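Local coordinates for endostatin (Mus musculus, PDB 1KOE), which inhibits angiogenesis as the C-terminal fragment of the collagen XVIII alpha1 chain and probably binds heparin, at residues A[67-73]-A[92-97]; A[124-129]-A[139-143]; A[129-135]-A[158-162]. All coordinates share one frame; numbering follows the deposited sequence.

Contact 1. Residues A[67-73]-A[92-97]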
loop_
_atom_site.group_PDB
_atom_site.type_symbol
_atom_site.label_atom_id
_atom_site.label_comp_id
_atom_site.label_asym_id
_atom_site.label_seq_id
_atom_site.Cartn_x
_atom_site.Cartn_y
_atom_site.Cartn_z
ATOM N N ASN A 67 -11.217 4.576 -2.205
ATOM C CA ASN A 67 -11.165 3.563 -1.165
ATOM C C ASN A 67 -12.266 2.504 -1.414
ATOM O O ASN A 67 -12.973 2.561 -2.431
ATOM C CB ASN A 67 -11.218 4.180 0.243
ATOM C CG ASN A 67 -12.522 4.887 0.541
ATOM O OD1 ASN A 67 -13.556 4.617 -0.076
ATOM N ND2 ASN A 67 -12.493 5.751 1.544
ATOM N N LEU A 68 -12.402 1.550 -0.496
ATOM C CA LEU A 68 -13.373 0.470 -0.611
ATOM C C LEU A 68 -14.801 0.976 -0.837
ATOM O O LEU A 68 -15.591 0.326 -1.527
ATOM C CB LEU A 68 -13.326 -0.380 0.655
ATOM C CG LEU A 68 -14.243 -1.610 0.698
ATOM C CD1 LEU A 68 -13.706 -2.669 -0.238
ATOM C CD2 LEU A 68 -14.341 -2.148 2.125
ATOM N N LYS A 69 -15.127 2.106 -0.211
ATOM C CA LYS A 69 -16.451 2.723 -0.302
ATOM C C LYS A 69 -16.576 3.727 -1.450
ATOM O O LYS A 69 -17.529 4.512 -1.492
ATOM C CB LYS A 69 -16.808 3.389 1.028
ATOM C CG LYS A 69 -16.961 2.385 2.186
ATOM C CD LYS A 69 -17.277 3.068 3.507
ATOM C CE LYS A 69 -17.808 2.070 4.538
ATOM N NZ LYS A 69 -16.941 0.858 4.683
ATOM N N ASP A 70 -15.634 3.678 -2.385
ATOM C CA ASP A 70 -15.616 4.555 -3.549
ATOM C C ASP A 70 -15.400 6.033 -3.266
ATOM O O ASP A 70 -15.733 6.876 -4.096
ATOM C CB ASP A 70 -16.854 4.357 -4.453
ATOM C CG ASP A 70 -16.865 3.013 -5.160
ATOM O OD1 ASP A 70 -15.845 2.313 -5.181
ATOM O OD2 ASP A 70 -17.908 2.643 -5.719
ATOM N N GLU A 71 -14.855 6.357 -2.099
ATOM C CA GLU A 71 -14.547 7.749 -1.770
ATOM C C GLU A 71 -13.228 8.070 -2.453
ATOM O O GLU A 71 -12.250 7.306 -2.348
ATOM C CB GLU A 71 -14.442 7.912 -0.263
ATOM C CG GLU A 71 -15.753 7.510 0.387
ATOM C CD GLU A 71 -15.756 7.527 1.896
ATOM O OE1 GLU A 71 -14.685 7.380 2.554
ATOM O OE2 GLU A 71 -16.881 7.670 2.430
ATOM N N VAL A 72 -13.207 9.172 -3.192
ATOM C CA VAL A 72 -12.029 9.555 -3.952
ATOM C C VAL A 72 -10.876 9.981 -3.079
ATOM O O VAL A 72 -11.037 10.836 -2.200
ATOM C CB VAL A 72 -12.359 10.649 -4.984
ATOM C CG1 VAL A 72 -11.141 10.952 -5.864
ATOM C CG2 VAL A 72 -13.553 10.214 -5.826
ATOM N N LEU A 73 -9.720 9.355 -3.312
ATOM C CA LEU A 73 -8.490 9.628 -2.550
ATOM C C LEU A 73 -7.495 10.471 -3.326
ATOM O O LEU A 73 -6.811 11.315 -2.760
ATOM C CB LEU A 73 -7.805 8.313 -2.145
ATOM C CG LEU A 73 -8.652 7.301 -1.375
ATOM C CD1 LEU A 73 -7.834 6.061 -1.141
ATOM C CD2 LEU A 73 -9.130 7.862 -0.062
ATOM N N ALA A 92 -9.322 11.889 4.423
ATOM C CA ALA A 92 -9.309 10.678 3.582
ATOM C C ALA A 92 -9.311 9.473 4.510
ATOM O O ALA A 92 -8.633 9.487 5.528
ATOM C CB ALA A 92 -8.048 10.648 2.707
ATOM N N ARG A 93 -10.102 8.461 4.179
ATOM C CA ARG A 93 -10.211 7.234 4.977
ATOM C C ARG A 93 -9.752 6.028 4.165
ATOM O O ARG A 93 -9.982 5.959 2.952
ATOM C CB ARG A 93 -11.669 6.957 5.343
ATOM C CG ARG A 93 -12.280 7.942 6.261
ATOM C CD ARG A 93 -13.609 7.428 6.726
ATOM N NE ARG A 93 -14.619 7.368 5.668
ATOM C CZ ARG A 93 -15.900 7.094 5.909
ATOM N NH1 ARG A 93 -16.289 6.860 7.160
ATOM N NH2 ARG A 93 -16.785 7.032 4.922
ATOM N N ILE A 94 -9.117 5.080 4.835
ATOM C CA ILE A 94 -8.707 3.859 4.166
ATOM C C ILE A 94 -9.323 2.709 4.933
ATOM O O ILE A 94 -9.212 2.631 6.158
ATOM C CB ILE A 94 -7.173 3.709 4.078
ATOM C CG1 ILE A 94 -6.609 4.840 3.197
ATOM C CG2 ILE A 94 -6.810 2.309 3.522
ATOM C CD1 ILE A 94 -5.127 4.792 2.987
ATOM N N PHE A 95 -10.092 1.901 4.213
ATOM C CA PHE A 95 -10.766 0.727 4.776
ATOM C C PHE A 95 -10.069 -0.583 4.382
ATOM O O PHE A 95 -9.489 -0.692 3.292
ATOM C CB PHE A 95 -12.216 0.650 4.262
ATOM C CG PHE A 95 -13.064 1.796 4.693
ATOM C CD1 PHE A 95 -13.727 1.756 5.906
ATOM C CD2 PHE A 95 -13.190 2.926 3.901
ATOM C CE1 PHE A 95 -14.505 2.840 6.331
ATOM C CE2 PHE A 95 -13.959 3.999 4.321
ATOM C CZ PHE A 95 -14.615 3.951 5.541
ATOM N N SER A 96 -10.145 -1.565 5.277
ATOM C CA SER A 96 -9.625 -2.899 5.010
ATOM C C SER A 96 -10.716 -3.606 4.174
ATOM O O SER A 96 -11.833 -3.068 4.028
ATOM C CB SER A 96 -9.420 -3.633 6.323
ATOM O OG SER A 96 -10.638 -3.728 7.032
ATOM N N PHE A 97 -10.418 -4.807 3.668
ATOM C CA PHE A 97 -11.376 -5.558 2.847
ATOM C C PHE A 97 -12.672 -5.836 3.597
ATOM O O PHE A 97 -13.762 -5.766 3.009
ATOM C CB PHE A 97 -10.762 -6.873 2.352
ATOM C CG PHE A 97 -9.778 -6.688 1.237
ATOM C CD1 PHE A 97 -10.225 -6.438 -0.066
ATOM C CD2 PHE A 97 -8.405 -6.727 1.487
ATOM C CE1 PHE A 97 -9.329 -6.218 -1.105
ATOM C CE2 PHE A 97 -7.491 -6.513 0.458
ATOM C CZ PHE A 97 -7.953 -6.254 -0.848
HETATM O O HOH W 1 -10.106 1.187 1.277
HETATM O O HOH W 2 -12.256 8.997 2.199
#
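Lys-69 lays its aliphatic tail over one face of Phe-95, CD 3.5 Å from the ring atom CZ. In this C-type lectin-related domain, residues 67-71 connect strands 65-66 and 72-74 of a beta hairpin, with a type I turn from Asn-67 to Asp-70, and 72-73 begins the outermost strand of the mixed sheet. Lysine suits the place twice: its methylenes make a CH-pi contact, and a bend at the last torsion (chi4 51°) returns NZ to 3.7 Å from the Phe-95 centroid as a cation-pi pair. Leu-68 CB packs on Phe-95 CB. At the ring's edge stands the Asn-67 amide, turned 80° to it. Its ND2 donates twice, to Arg-93 O (2.9 Å) and Glu-71 OE1, while OD1 accepts from Glu-71 N; bonded at both ends, the amide cannot easily flip. Arg-93 grips the Glu-71 carboxylate side-on, the two planes nearly coplanar: NE reaches OE1 at 3.1 Å and NH2 reaches OE2 at 2.6 Å, both oxygens accepting on their syn lone pairs. Glu-71 OE1 thus gathers several donors, which would favour its charged form. A water completes the set, donating to Glu-71 OE1 (2.9 Å) and accepting from Arg-93 N.

Contact 2. Residues A[124-129]-A[139-143]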
loop_
_atom_site.group_PDB
_atom_site.type_symbol
_atom_site.label_atom_id
_atom_site.label_comp_id
_atom_site.label_asym_id
_atom_site.label_seq_id
_atom_site.Cartn_x
_atom_site.Cartn_y
_atom_site.Cartn_z
ATOM N N LEU A 124 13.612 0.618 -3.128
ATOM C CA LEU A 124 14.731 0.964 -2.252
ATOM C C LEU A 124 15.317 -0.365 -1.780
ATOM O O LEU A 124 14.860 -0.942 -0.803
ATOM C CB LEU A 124 14.259 1.800 -1.058
ATOM C CG LEU A 124 13.810 3.220 -1.390
ATOM C CD1 LEU A 124 13.341 3.919 -0.127
ATOM C CD2 LEU A 124 14.942 4.007 -2.029
ATOM N N MET A 125 16.333 -0.852 -2.489
ATOM C CA MET A 125 16.943 -2.131 -2.177
ATOM C C MET A 125 17.545 -2.235 -0.802
ATOM O O MET A 125 17.666 -3.331 -0.273
ATOM C CB MET A 125 17.955 -2.509 -3.244
ATOM C CG MET A 125 17.301 -2.657 -4.614
ATOM S SD MET A 125 18.279 -3.611 -5.800
ATOM C CE MET A 125 17.120 -4.961 -6.188
ATOM N N GLU A 126 17.884 -1.104 -0.200
ATOM C CA GLU A 126 18.436 -1.128 1.145
ATOM C C GLU A 126 17.340 -0.890 2.177
ATOM O O GLU A 126 17.610 -0.869 3.380
ATOM C CB GLU A 126 19.524 -0.066 1.323
ATOM C CG GLU A 126 20.683 -0.165 0.334
ATOM C CD GLU A 126 21.475 -1.452 0.461
ATOM O OE1 GLU A 126 21.517 -2.032 1.569
ATOM O OE2 GLU A 126 22.062 -1.877 -0.558
ATOM N N SER A 127 16.101 -0.721 1.724
ATOM C CA SER A 127 15.029 -0.465 2.664
ATOM C C SER A 127 13.676 -1.065 2.284
ATOM O O SER A 127 12.661 -0.368 2.152
ATOM C CB SER A 127 14.902 1.031 2.942
ATOM O OG SER A 127 14.320 1.215 4.221
ATOM N N TYR A 128 13.684 -2.373 2.090
ATOM C CA TYR A 128 12.459 -3.088 1.804
ATOM C C TYR A 128 12.429 -4.461 2.473
ATOM O O TYR A 128 11.867 -5.432 1.955
ATOM C CB TYR A 128 12.113 -3.125 0.305
ATOM C CG TYR A 128 13.075 -3.788 -0.660
ATOM C CD1 TYR A 128 14.187 -4.520 -0.224
ATOM C CD2 TYR A 128 12.848 -3.681 -2.033
ATOM C CE1 TYR A 128 15.050 -5.133 -1.156
ATOM C CE2 TYR A 128 13.693 -4.276 -2.964
ATOM C CZ TYR A 128 14.788 -5.003 -2.521
ATOM O OH TYR A 128 15.590 -5.619 -3.452
ATOM N N CYS A 129 13.001 -4.499 3.681
ATOM C CA CYS A 129 13.047 -5.703 4.510
ATOM C C CYS A 129 13.494 -6.950 3.748
ATOM O O CYS A 129 12.891 -8.009 3.883
ATOM C CB CYS A 129 11.693 -5.922 5.184
ATOM S SG CYS A 129 11.243 -4.560 6.303
ATOM N N ALA A 139 16.986 -4.957 10.445
ATOM C CA ALA A 139 16.723 -4.623 9.046
ATOM C C ALA A 139 15.632 -3.548 8.966
ATOM O O ALA A 139 14.809 -3.442 9.881
ATOM C CB ALA A 139 16.296 -5.861 8.289
ATOM N N THR A 140 15.627 -2.763 7.888
ATOM C CA THR A 140 14.608 -1.730 7.738
ATOM C C THR A 140 13.813 -1.802 6.445
ATOM O O THR A 140 14.251 -2.382 5.435
ATOM C CB THR A 140 15.175 -0.281 7.845
ATOM O OG1 THR A 140 16.040 -0.014 6.737
ATOM C CG2 THR A 140 15.913 -0.077 9.164
ATOM N N GLY A 141 12.652 -1.160 6.492
ATOM C CA GLY A 141 11.775 -1.062 5.346
ATOM C C GLY A 141 11.260 0.362 5.316
ATOM O O GLY A 141 11.045 0.966 6.371
ATOM N N GLN A 142 11.088 0.916 4.124
ATOM C CA GLN A 142 10.585 2.278 4.011
ATOM C C GLN A 142 9.069 2.258 4.267
ATOM O O GLN A 142 8.328 1.478 3.665
ATOM C CB GLN A 142 10.919 2.876 2.647
ATOM C CG GLN A 142 11.160 4.373 2.684
ATOM C CD GLN A 142 12.550 4.734 3.227
ATOM O OE1 GLN A 142 13.226 3.924 3.866
ATOM N NE2 GLN A 142 12.984 5.944 2.948
ATOM N N ALA A 143 8.627 3.116 5.172
ATOM C CA ALA A 143 7.233 3.168 5.576
ATOM C C ALA A 143 6.769 4.605 5.665
ATOM O O ALA A 143 7.581 5.531 5.613
ATOM C CB ALA A 143 7.055 2.477 6.932
HETATM O O HOH W 3 17.023 -3.546 5.261
#
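Ser-127 reaches across to strand 140-145 with both its hydroxyl and its carbonyl. OG donates to Gln-142 OE1 at 2.9 Å and accepts from Thr-140 OG1 at 3.3 Å, so one small side chain links two residues spaced two apart on the strand. With OG placed opposite the backbone N (chi1 -154°), the hydroxyl sits between these partners; serine suits a buried spot where a donor and an acceptor are needed in little volume. At the Gln-142 oxygen the C=O...donor angle is 151°, the donor tilted 20° from the carbonyl plane. Against the same amide lies a branch of Leu-124, whose CD1 is 3.5 Å from Gln-142 CD, an apolar cover for a polar group.

The backbones join beside these side chains. Gln-142 N donates to Ser-127 O (2.8 Å) and Cys-129 N to Thr-140 O (3.0 Å), either side of Tyr-128 and Gly-141, whose CA atoms come within 4.1 Å. Cys-129 SG, 3.7 Å from Gly-141 CA, lies where a side chain on Gly-141 would have to go, which is why glycine fits.

Further out, the type I turn from Leu-124 to Ser-127, closed by Ser-127 N to Leu-124 O, presents the serine. Tyr-128 directs its CB away from the strand, and Leu-124 O and Met-125 CA lie over one face of its ring. Gln-142 is held at its other end by Gln-154, which accepts from NE2 and so fixes which way OE1 faces. A water accepting from Thr-140 N also gives a weak bond to Glu-126 O.

Strand 140-145 is the middle one of the antiparallel sheet with 112-114 and 155-158. The loop 124-129 docks on it through a single beta bridge, a non-hydrogen-bonded pair of antiparallel type with flanking backbone bonds.

Contact 3. Residues A[129-135]-A[158-162]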
loop_
_atom_site.group_PDB
_atom_site.type_symbol
_atom_site.label_atom_id
_atom_site.label_comp_id
_atom_site.label_asym_id
_atom_site.label_seq_id
_atom_site.Cartn_x
_atom_site.Cartn_y
_atom_site.Cartn_z
ATOM N N CYS A 129 13.001 -4.499 3.681
ATOM C CA CYS A 129 13.047 -5.703 4.510
ATOM C C CYS A 129 13.494 -6.950 3.748
ATOM O O CYS A 129 12.891 -8.009 3.883
ATOM C CB CYS A 129 11.693 -5.922 5.184
ATOM S SG CYS A 129 11.243 -4.560 6.303
ATOM N N GLU A 130 14.554 -6.796 2.955
ATOM C CA GLU A 130 15.106 -7.885 2.157
ATOM C C GLU A 130 13.981 -8.502 1.314
ATOM O O GLU A 130 13.705 -9.711 1.348
ATOM C CB GLU A 130 15.806 -8.877 3.085
ATOM C CG GLU A 130 16.957 -8.161 3.832
ATOM C CD GLU A 130 17.544 -8.929 5.006
ATOM O OE1 GLU A 130 17.320 -10.156 5.121
ATOM O OE2 GLU A 130 18.245 -8.277 5.814
ATOM N N THR A 131 13.367 -7.610 0.545
ATOM C CA THR A 131 12.232 -7.905 -0.311
ATOM C C THR A 131 11.113 -8.621 0.454
ATOM O O THR A 131 10.540 -9.616 0.011
ATOM C CB THR A 131 12.632 -8.525 -1.697
ATOM O OG1 THR A 131 11.501 -8.484 -2.588
ATOM C CG2 THR A 131 13.146 -9.932 -1.568
ATOM N N TRP A 132 10.808 -8.061 1.628
ATOM C CA TRP A 132 9.729 -8.513 2.508
ATOM C C TRP A 132 9.846 -9.943 2.981
ATOM O O TRP A 132 8.855 -10.664 3.121
ATOM C CB TRP A 132 8.373 -8.226 1.841
ATOM C CG TRP A 132 8.342 -6.821 1.306
ATOM C CD1 TRP A 132 8.410 -6.433 -0.005
ATOM C CD2 TRP A 132 8.391 -5.613 2.084
ATOM N NE1 TRP A 132 8.510 -5.060 -0.093
ATOM C CE2 TRP A 132 8.501 -4.532 1.173
ATOM C CE3 TRP A 132 8.358 -5.345 3.463
ATOM C CZ2 TRP A 132 8.578 -3.198 1.603
ATOM C CZ3 TRP A 132 8.436 -4.028 3.887
ATOM C CH2 TRP A 132 8.546 -2.974 2.965
ATOM N N ARG A 133 11.074 -10.324 3.297
ATOM C CA ARG A 133 11.338 -11.662 3.771
ATOM C C ARG A 133 11.809 -11.728 5.225
ATOM O O ARG A 133 11.819 -12.806 5.826
ATOM C CB ARG A 133 12.357 -12.354 2.851
ATOM C CG ARG A 133 11.803 -12.686 1.475
ATOM C CD ARG A 133 12.759 -13.576 0.685
ATOM N NE ARG A 133 12.140 -13.945 -0.587
ATOM C CZ ARG A 133 12.688 -13.740 -1.786
ATOM N NH1 ARG A 133 13.898 -13.183 -1.887
ATOM N NH2 ARG A 133 11.973 -13.974 -2.885
ATOM N N THR A 134 12.118 -10.588 5.827
ATOM C CA THR A 134 12.595 -10.624 7.194
ATOM C C THR A 134 11.868 -9.675 8.126
ATOM O O THR A 134 11.403 -8.615 7.703
ATOM C CB THR A 134 14.105 -10.286 7.252
ATOM O OG1 THR A 134 14.612 -10.565 8.574
ATOM C CG2 THR A 134 14.335 -8.816 6.912
ATOM N N GLU A 135 11.743 -10.083 9.382
ATOM C CA GLU A 135 11.133 -9.245 10.402
ATOM C C GLU A 135 12.153 -8.982 11.533
ATOM O O GLU A 135 11.782 -8.594 12.645
ATOM C CB GLU A 135 9.832 -9.858 10.940
ATOM C CG GLU A 135 9.947 -11.223 11.642
ATOM C CD GLU A 135 8.708 -11.505 12.484
ATOM O OE1 GLU A 135 7.629 -11.733 11.897
ATOM O OE2 GLU A 135 8.794 -11.454 13.733
ATOM N N SER A 158 12.145 -0.244 11.441
ATOM C CA SER A 158 12.582 -1.608 11.714
ATOM C C SER A 158 11.533 -2.573 11.160
ATOM O O SER A 158 10.325 -2.407 11.398
ATOM C CB SER A 158 12.708 -1.847 13.221
ATOM O OG SER A 158 12.848 -3.220 13.541
ATOM N N CYS A 159 12.020 -3.624 10.514
ATOM C CA CYS A 159 11.168 -4.638 9.917
ATOM C C CYS A 159 10.363 -5.435 10.920
ATOM O O CYS A 159 9.433 -6.160 10.551
ATOM C CB CYS A 159 12.008 -5.561 9.047
ATOM S SG CYS A 159 12.752 -4.656 7.660
ATOM N N HIS A 160 10.720 -5.319 12.191
ATOM C CA HIS A 160 10.003 -6.035 13.220
ATOM C C HIS A 160 8.626 -5.396 13.558
ATOM O O HIS A 160 7.804 -5.992 14.264
ATOM C CB HIS A 160 10.877 -6.175 14.464
ATOM C CG HIS A 160 10.345 -7.164 15.445
ATOM N ND1 HIS A 160 9.625 -6.792 16.555
ATOM C CD2 HIS A 160 10.396 -8.512 15.455
ATOM C CE1 HIS A 160 9.252 -7.874 17.216
ATOM N NE2 HIS A 160 9.709 -8.931 16.567
ATOM N N ASN A 161 8.397 -4.175 13.081
ATOM C CA ASN A 161 7.123 -3.494 13.293
ATOM C C ASN A 161 5.999 -4.159 12.473
ATOM O O ASN A 161 6.234 -4.634 11.355
ATOM C CB ASN A 161 7.231 -2.033 12.838
ATOM C CG ASN A 161 7.948 -1.152 13.849
ATOM O OD1 ASN A 161 7.416 -0.855 14.908
ATOM N ND2 ASN A 161 9.144 -0.721 13.508
ATOM N N SER A 162 4.788 -4.146 13.024
ATOM C CA SER A 162 3.597 -4.687 12.357
ATOM C C SER A 162 2.810 -3.470 11.889
ATOM O O SER A 162 2.200 -2.773 12.704
ATOM C CB SER A 162 2.748 -5.545 13.312
ATOM O OG SER A 162 3.339 -6.821 13.510
#
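His-160 turns the edge of its imidazole to the backbone of Glu-135: the carbonyl O lies near the ring plane, 3.1 Å from CD2, a position consistent with a weak C-H...O contact. The motif behind this is a disulfide tying a short left-handed helical turn, residues 129-132, to the type I turn 158-161 at the end of strand 155-158. With CG trans to N (chi1 -167°), the ring edge of His-160 comes alongside Glu-135 O. The Glu-135 carboxylate stands almost perpendicular to that ring, 81° between planes, with OE2 only loosely beside CD2 at 3.8 Å; its other oxygen, OE1, is hydrogen-bonded to Ser-14.

Cys-129 SG and Cys-159 SG are 2.0 Å apart and the C-S-S-C torsion of -99° is close to the relaxed value. Cys-159 CB also lies 3.4 Å from Thr-134 O, and Glu-135 CA makes a C-H...O contact with Cys-159 O at 3.5 Å; no conventional hydrogen bond crosses here, so the covalent link does most of the joining.

Ser-158 shapes the cysteine's turn. Its OG accepts from His-160 N, making an ST turn, and its carbonyl O takes both Asn-161 N and, on an in-plane lone pair, Asn-161 ND2 at 2.9 Å.

Contacts 2 and 3 lie side by side, their centres 8 Å apart, and share Cys-129; contact 1 is on the opposite side of the chain's centre, its centre about 26 Å from the centre of either. Contact 2 is the most buried and works through backbone and neutral hydrogen bonds where a loop meets a central strand. Contact 3 combines a buried disulfide with exposed Glu-135 and His-160; its main link is covalent, with no hydrogen bond between the two segments. Contact 1, at the edge of the other sheet, sets a charged rim over a buried amide and apolar contacts. A probable hydrogen bond from Cys-159 N to Ala-139 O, 2.9 Å, joins contacts 2 and 3, and Cys-159 SG packs on the backbone C of Thr-140.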